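Fusolin (PDB 4OW5) probably acts on chitin as a lytic polysaccharide monooxygenase, enhances entomopoxvirus virulence and crystallises in vivo into viral spindles. Local coordinates at residues H1-T5 with Q65-Y69; S57-M62 with R103-K108. One frame throughout, in Å; residues are numbered along the deposited sequence.

Interaction 1 of 2, residues H1-T5 with Q65-Y69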
loop_
_atom_site.group_PDB
_atom_site.type_symbol
_atom_site.label_atom_id
_atom_site.label_comp_id
_atom_site.label_asym_id
_atom_site.label_seq_id
_atom_site.Cartn_x
_atom_site.Cartn_y
_atom_site.Cartn_z
ATOM N N HIS A 1 -24.395 23.832 6.907
ATOM C CA HIS A 1 -24.517 22.372 6.847
ATOM C C HIS A 1 -23.988 21.873 5.522
ATOM O O HIS A 1 -24.216 22.464 4.462
ATOM C CB HIS A 1 -25.941 21.886 7.046
ATOM C CG HIS A 1 -26.391 21.840 8.476
ATOM N ND1 HIS A 1 -26.334 22.947 9.292
ATOM C CD2 HIS A 1 -26.938 20.822 9.171
ATOM C CE1 HIS A 1 -26.837 22.568 10.454
ATOM N NE2 HIS A 1 -27.273 21.315 10.398
ATOM N N GLY A 2 -23.300 20.768 5.589
ATOM C CA GLY A 2 -22.677 20.203 4.406
ATOM C C GLY A 2 -21.631 19.176 4.721
ATOM O O GLY A 2 -21.395 18.846 5.885
ATOM N N TYR A 3 -21.039 18.646 3.664
ATOM C CA TYR A 3 -20.046 17.592 3.721
ATOM C C TYR A 3 -19.153 17.624 2.466
ATOM O O TYR A 3 -19.513 18.220 1.448
ATOM C CB TYR A 3 -20.711 16.203 3.879
ATOM C CG TYR A 3 -21.913 15.979 2.985
ATOM C CD1 TYR A 3 -21.772 15.867 1.607
ATOM C CD2 TYR A 3 -23.210 15.994 3.506
ATOM C CE1 TYR A 3 -22.876 15.830 0.769
ATOM C CE2 TYR A 3 -24.325 15.873 2.674
ATOM C CZ TYR A 3 -24.148 15.816 1.304
ATOM O OH TYR A 3 -25.186 15.674 0.427
ATOM N N ILE A 4 -17.986 17.003 2.573
ATOM C CA ILE A 4 -17.044 16.880 1.457
ATOM C C ILE A 4 -17.631 15.859 0.501
ATOM O O ILE A 4 -17.952 14.762 0.957
ATOM C CB ILE A 4 -15.600 16.452 1.823
ATOM C CG1 ILE A 4 -15.065 17.028 3.147
ATOM C CG2 ILE A 4 -14.647 16.773 0.661
ATOM C CD1 ILE A 4 -13.871 16.135 3.699
ATOM N N THR A 5 -17.769 16.207 -0.795
ATOM C CA THR A 5 -18.231 15.272 -1.821
ATOM C C THR A 5 -17.060 14.797 -2.641
ATOM O O THR A 5 -17.134 13.707 -3.186
ATOM C CB THR A 5 -19.337 15.812 -2.677
ATOM O OG1 THR A 5 -18.998 17.122 -3.106
ATOM C CG2 THR A 5 -20.666 15.764 -1.957
ATOM N N GLN A 65 -27.049 12.259 9.939
ATOM C CA GLN A 65 -26.564 13.640 10.126
ATOM C C GLN A 65 -25.215 13.861 9.476
ATOM O O GLN A 65 -24.382 14.561 10.041
ATOM C CB GLN A 65 -26.489 13.952 11.632
ATOM C CG GLN A 65 -27.863 13.969 12.302
ATOM C CD GLN A 65 -28.693 15.142 11.843
ATOM O OE1 GLN A 65 -28.340 16.309 12.037
ATOM N NE2 GLN A 65 -29.742 14.884 11.103
ATOM N N ASP A 66 -25.022 13.358 8.255
ATOM C CA ASP A 66 -23.752 13.460 7.553
ATOM C C ASP A 66 -23.417 14.902 7.167
ATOM O O ASP A 66 -22.267 15.163 6.943
ATOM C CB ASP A 66 -23.712 12.539 6.318
ATOM C CG ASP A 66 -24.720 12.787 5.199
ATOM O OD1 ASP A 66 -25.667 13.610 5.396
ATOM O OD2 ASP A 66 -24.597 12.139 4.162
ATOM N N ASN A 67 -24.388 15.839 7.179
ATOM C CA ASN A 67 -24.179 17.255 6.886
ATOM C C ASN A 67 -24.048 18.063 8.196
ATOM O O ASN A 67 -23.908 19.277 8.121
ATOM C CB ASN A 67 -25.333 17.765 6.006
ATOM C CG ASN A 67 -26.668 17.831 6.728
ATOM O OD1 ASN A 67 -26.844 17.282 7.826
ATOM N ND2 ASN A 67 -27.636 18.443 6.121
ATOM N N GLU A 68 -24.118 17.406 9.391
ATOM C CA GLU A 68 -24.019 18.095 10.673
ATOM C C GLU A 68 -22.917 17.479 11.557
ATOM O O GLU A 68 -23.096 17.258 12.751
ATOM C CB GLU A 68 -25.383 18.115 11.394
ATOM C CG GLU A 68 -25.484 19.215 12.437
ATOM C CD GLU A 68 -26.859 19.344 13.064
ATOM O OE1 GLU A 68 -27.589 20.298 12.707
ATOM O OE2 GLU A 68 -27.237 18.458 13.860
ATOM N N TYR A 69 -21.735 17.290 10.973
ATOM C CA TYR A 69 -20.568 16.851 11.724
ATOM C C TYR A 69 -19.917 18.130 12.151
ATOM O O TYR A 69 -18.998 18.636 11.497
ATOM C CB TYR A 69 -19.657 15.929 10.901
ATOM C CG TYR A 69 -20.053 14.481 11.010
ATOM C CD1 TYR A 69 -21.321 14.058 10.652
ATOM C CD2 TYR A 69 -19.141 13.520 11.438
ATOM C CE1 TYR A 69 -21.715 12.736 10.824
ATOM C CE2 TYR A 69 -19.490 12.183 11.522
ATOM C CZ TYR A 69 -20.794 11.795 11.260
ATOM O OH TYR A 69 -21.163 10.479 11.373
HETATM O O HOH W 1 -20.851 17.224 7.996
#

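Interaction 2 of 2, residues S57-M62 with R103-K108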
loop_
_atom_site.group_PDB
_atom_site.type_symbol
_atom_site.label_atom_id
_atom_site.label_comp_id
_atom_site.label_asym_id
_atom_site.label_seq_id
_atom_site.Cartn_x
_atom_site.Cartn_y
_atom_site.Cartn_z
ATOM N N SER A 57 -31.570 4.192 16.954
ATOM C CA SER A 57 -31.738 5.621 16.728
ATOM C C SER A 57 -30.402 6.368 16.825
ATOM O O SER A 57 -30.138 7.271 16.027
ATOM C CB SER A 57 -32.731 6.222 17.720
ATOM O OG SER A 57 -32.862 7.608 17.461
ATOM N N ALA A 58 -29.590 6.030 17.837
ATOM C CA ALA A 58 -28.304 6.695 18.063
ATOM C C ALA A 58 -27.356 6.429 16.910
ATOM O O ALA A 58 -26.776 7.380 16.379
ATOM C CB ALA A 58 -27.694 6.234 19.380
ATOM N N ALA A 59 -27.248 5.177 16.480
ATOM C CA ALA A 59 -26.357 4.780 15.373
ATOM C C ALA A 59 -26.874 5.315 14.024
ATOM O O ALA A 59 -26.074 5.753 13.191
ATOM C CB ALA A 59 -26.210 3.272 15.320
ATOM N N GLN A 60 -28.193 5.309 13.817
ATOM C CA GLN A 60 -28.758 5.824 12.560
ATOM C C GLN A 60 -28.622 7.339 12.509
ATOM O O GLN A 60 -28.366 7.865 11.427
ATOM C CB GLN A 60 -30.218 5.399 12.341
ATOM C CG GLN A 60 -30.315 3.922 12.082
ATOM C CD GLN A 60 -31.709 3.373 12.079
ATOM O OE1 GLN A 60 -32.678 4.078 12.313
ATOM N NE2 GLN A 60 -31.818 2.079 11.817
ATOM N N TYR A 61 -28.719 8.026 13.664
ATOM C CA TYR A 61 -28.535 9.481 13.745
ATOM C C TYR A 61 -27.123 9.860 13.294
ATOM O O TYR A 61 -26.930 10.863 12.602
ATOM C CB TYR A 61 -28.795 9.988 15.165
ATOM C CG TYR A 61 -28.572 11.469 15.365
ATOM C CD1 TYR A 61 -27.331 11.957 15.760
ATOM C CD2 TYR A 61 -29.635 12.361 15.333
ATOM C CE1 TYR A 61 -27.133 13.305 16.009
ATOM C CE2 TYR A 61 -29.448 13.723 15.567
ATOM C CZ TYR A 61 -28.202 14.186 15.947
ATOM O OH TYR A 61 -28.021 15.514 16.233
ATOM N N MET A 62 -26.138 9.061 13.676
ATOM C CA MET A 62 -24.749 9.305 13.255
ATOM C C MET A 62 -24.631 9.298 11.703
ATOM O O MET A 62 -23.932 10.135 11.126
ATOM C CB MET A 62 -23.843 8.244 13.904
ATOM C CG MET A 62 -22.461 8.211 13.353
ATOM S SD MET A 62 -21.354 6.977 14.111
ATOM C CE MET A 62 -22.306 5.562 13.971
ATOM N N ARG A 103 -28.843 15.832 21.708
ATOM C CA ARG A 103 -28.911 16.142 20.296
ATOM C C ARG A 103 -29.334 17.576 20.030
ATOM O O ARG A 103 -30.406 17.958 20.483
ATOM C CB ARG A 103 -29.947 15.255 19.651
ATOM C CG ARG A 103 -29.538 13.855 19.549
ATOM C CD ARG A 103 -30.697 13.069 19.033
ATOM N NE ARG A 103 -30.327 11.668 18.877
ATOM C CZ ARG A 103 -31.160 10.713 18.493
ATOM N NH1 ARG A 103 -32.423 10.995 18.207
ATOM N NH2 ARG A 103 -30.737 9.480 18.371
ATOM N N PRO A 104 -28.596 18.361 19.250
ATOM C CA PRO A 104 -27.267 18.077 18.668
ATOM C C PRO A 104 -26.189 17.984 19.779
ATOM O O PRO A 104 -26.421 18.474 20.885
ATOM C CB PRO A 104 -27.049 19.255 17.708
ATOM C CG PRO A 104 -27.900 20.366 18.227
ATOM C CD PRO A 104 -29.042 19.745 18.973
ATOM N N PHE A 105 -25.043 17.301 19.552
ATOM C CA PHE A 105 -24.643 16.711 18.289
ATOM C C PHE A 105 -24.685 15.165 18.335
ATOM O O PHE A 105 -24.214 14.524 17.404
ATOM C CB PHE A 105 -23.254 17.240 17.910
ATOM C CG PHE A 105 -23.309 18.698 17.530
ATOM C CD1 PHE A 105 -22.995 19.685 18.455
ATOM C CD2 PHE A 105 -23.807 19.090 16.296
ATOM C CE1 PHE A 105 -23.122 21.035 18.129
ATOM C CE2 PHE A 105 -23.912 20.446 15.964
ATOM C CZ PHE A 105 -23.604 21.408 16.902
ATOM N N GLY A 106 -25.296 14.587 19.364
ATOM C CA GLY A 106 -25.422 13.137 19.493
ATOM C C GLY A 106 -24.084 12.476 19.712
ATOM O O GLY A 106 -23.143 13.126 20.164
ATOM N N ASP A 107 -23.982 11.198 19.333
ATOM C CA ASP A 107 -22.745 10.422 19.405
ATOM C C ASP A 107 -22.364 9.981 17.983
ATOM O O ASP A 107 -23.082 9.191 17.368
ATOM C CB ASP A 107 -22.885 9.226 20.335
ATOM C CG ASP A 107 -21.581 8.474 20.558
ATOM O OD1 ASP A 107 -20.733 8.450 19.631
ATOM O OD2 ASP A 107 -21.406 7.910 21.648
ATOM N N LYS A 108 -21.244 10.501 17.466
ATOM C CA LYS A 108 -20.764 10.147 16.125
ATOM C C LYS A 108 -19.404 9.463 16.208
ATOM O O LYS A 108 -18.740 9.297 15.183
ATOM C CB LYS A 108 -20.698 11.379 15.224
ATOM C CG LYS A 108 -22.090 11.994 14.970
ATOM C CD LYS A 108 -21.953 13.359 14.417
ATOM C CE LYS A 108 -23.261 14.011 14.054
ATOM N NZ LYS A 108 -23.413 15.260 14.838
HETATM O O HOH W 2 -25.694 9.230 17.862
HETATM O O HOH W 3 -25.876 16.353 14.768
#

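Interaction 1 of 2, residues H1-T5 with Q65-Y69
His-1 meets Glu-68 and Asn-67 where the N-terminal strand 2-6 passes a type I beta turn, Gln-65 to Glu-68, of the lytic polysaccharide monooxygenase domain. His-1 and His-144 bind copper or zinc in this protein, an arrangement consistent with the histidine brace of this family; no metal is bound to this chain here.

Two direct hydrogen bonds join the segments. His-1 NE2 gives one to Glu-68 OE1 at 2.5 Å. The length is unusually short and its exact value doubtful. The bond is bent, with an angle of 142° at the hydrogen. The carboxylate receives it on its anti side, 26° out of its own plane. Glu-68 can reach the ring because CG stands anti to the backbone N (chi1 -159°) and the chain runs on straight beside the imidazole. This His-carboxylate bond brings OE1 to NE2 at the ring edge. The second bond is between backbones: Gly-2 N to Asn-67 O, 3.0 Å, on a carbonyl lone pair. The same oxygen receives a CA-H...O contact from His-1 CA, and Asn-67 CA gives another to Gly-2 O.

Van der Waals contacts fill in beside the turn. Tyr-3 CD2 lies 3.7 Å from Asn-67 CB. Asp-66 O comes up at the edge of the Tyr-3 ring, and Asp-66 OD1 approaches Tyr-3 CE2 at 3.8 Å. The polar ends of these turn residues are held elsewhere: Asp-66 by a salt bridge to Arg-12, Asn-67 by a hydrogen bond to Thr-141.

A water bridges the backbones. It donates to Gly-2 O and Asp-66 O, each at 2.7 Å, and accepts from Tyr-69 N at 3.1 Å.

Interaction 2 of 2, residues S57-M62 with R103-K108
Helix 52-64 of the monooxygenase domain is flanked here by the loop before strand 120-123, and the meeting centres on a flat arginine-tyrosine stack. The Arg-103 guanidinium lies over one face of the Tyr-61 ring, with planes 2° apart and centres 4.5 Å apart. The two side chains run antiparallel. The straight Arg-103 chain lays its methylenes across the ring before the guanidinium: CD makes a CH-pi contact 4.1 Å from the ring centroid.

Ser-57, one helical turn before Tyr-61, holds the guanidinium by its edge. Arg-103 NH2 gives OG a nearly straight bond of 3.0 Å, at 169° and in the guanidinium plane. NH1 adds a weak one to the same oxygen. Stack and edge bonds together would restrict rotation of the group.

At its rim the Tyr-61 ring meets the loop backbone. Phe-105 O lies at the ring edge, 3.5 Å from CE1. That carbonyl also accepts a hydrogen bond from Lys-108 NZ at 2.8 Å, on a lone pair. A water links Lys-108 NZ to Tyr-61 OH, and another joins Ala-58 O to Asp-107 N.

Deeper in, Met-62 CG packs against Lys-108 CB, and its SD lies 3.7 Å from Lys-108 O. Ala-58 and Met-62 also touch helix 32-47. Asp-107 is hydrogen-bonded to Thr-109 through OD1 and forms a salt bridge to Lys-44 of that helix through OD2. The whole is a helix-loop contact closed at its outer side by a parallel arginine-tyrosine stack.

How the interactions relate
The two contacts are joined along the chain: helix 52-64, used by interaction 2, runs straight into the turn at 65-69, used by interaction 1. Their centres lie 13 Å apart and they touch directly. Glu-68 O probably accepts a hydrogen bond from Lys-108 NZ at 2.9 Å, and Tyr-69 OH is probably hydrogen-bonded to Met-62 O at 2.8 Å. Lys-108 also makes a cation-pi contact with Tyr-69. Glu-68 thus meets metal-binding His-1 with its carboxylate and loop 103-108 with its backbone. Interaction 1 holds His-1 of the metal site, whose side chain is about 4 Å from that of His-144; the Phe-105 side chain of interaction 2 is about 7 Å from that of His-1.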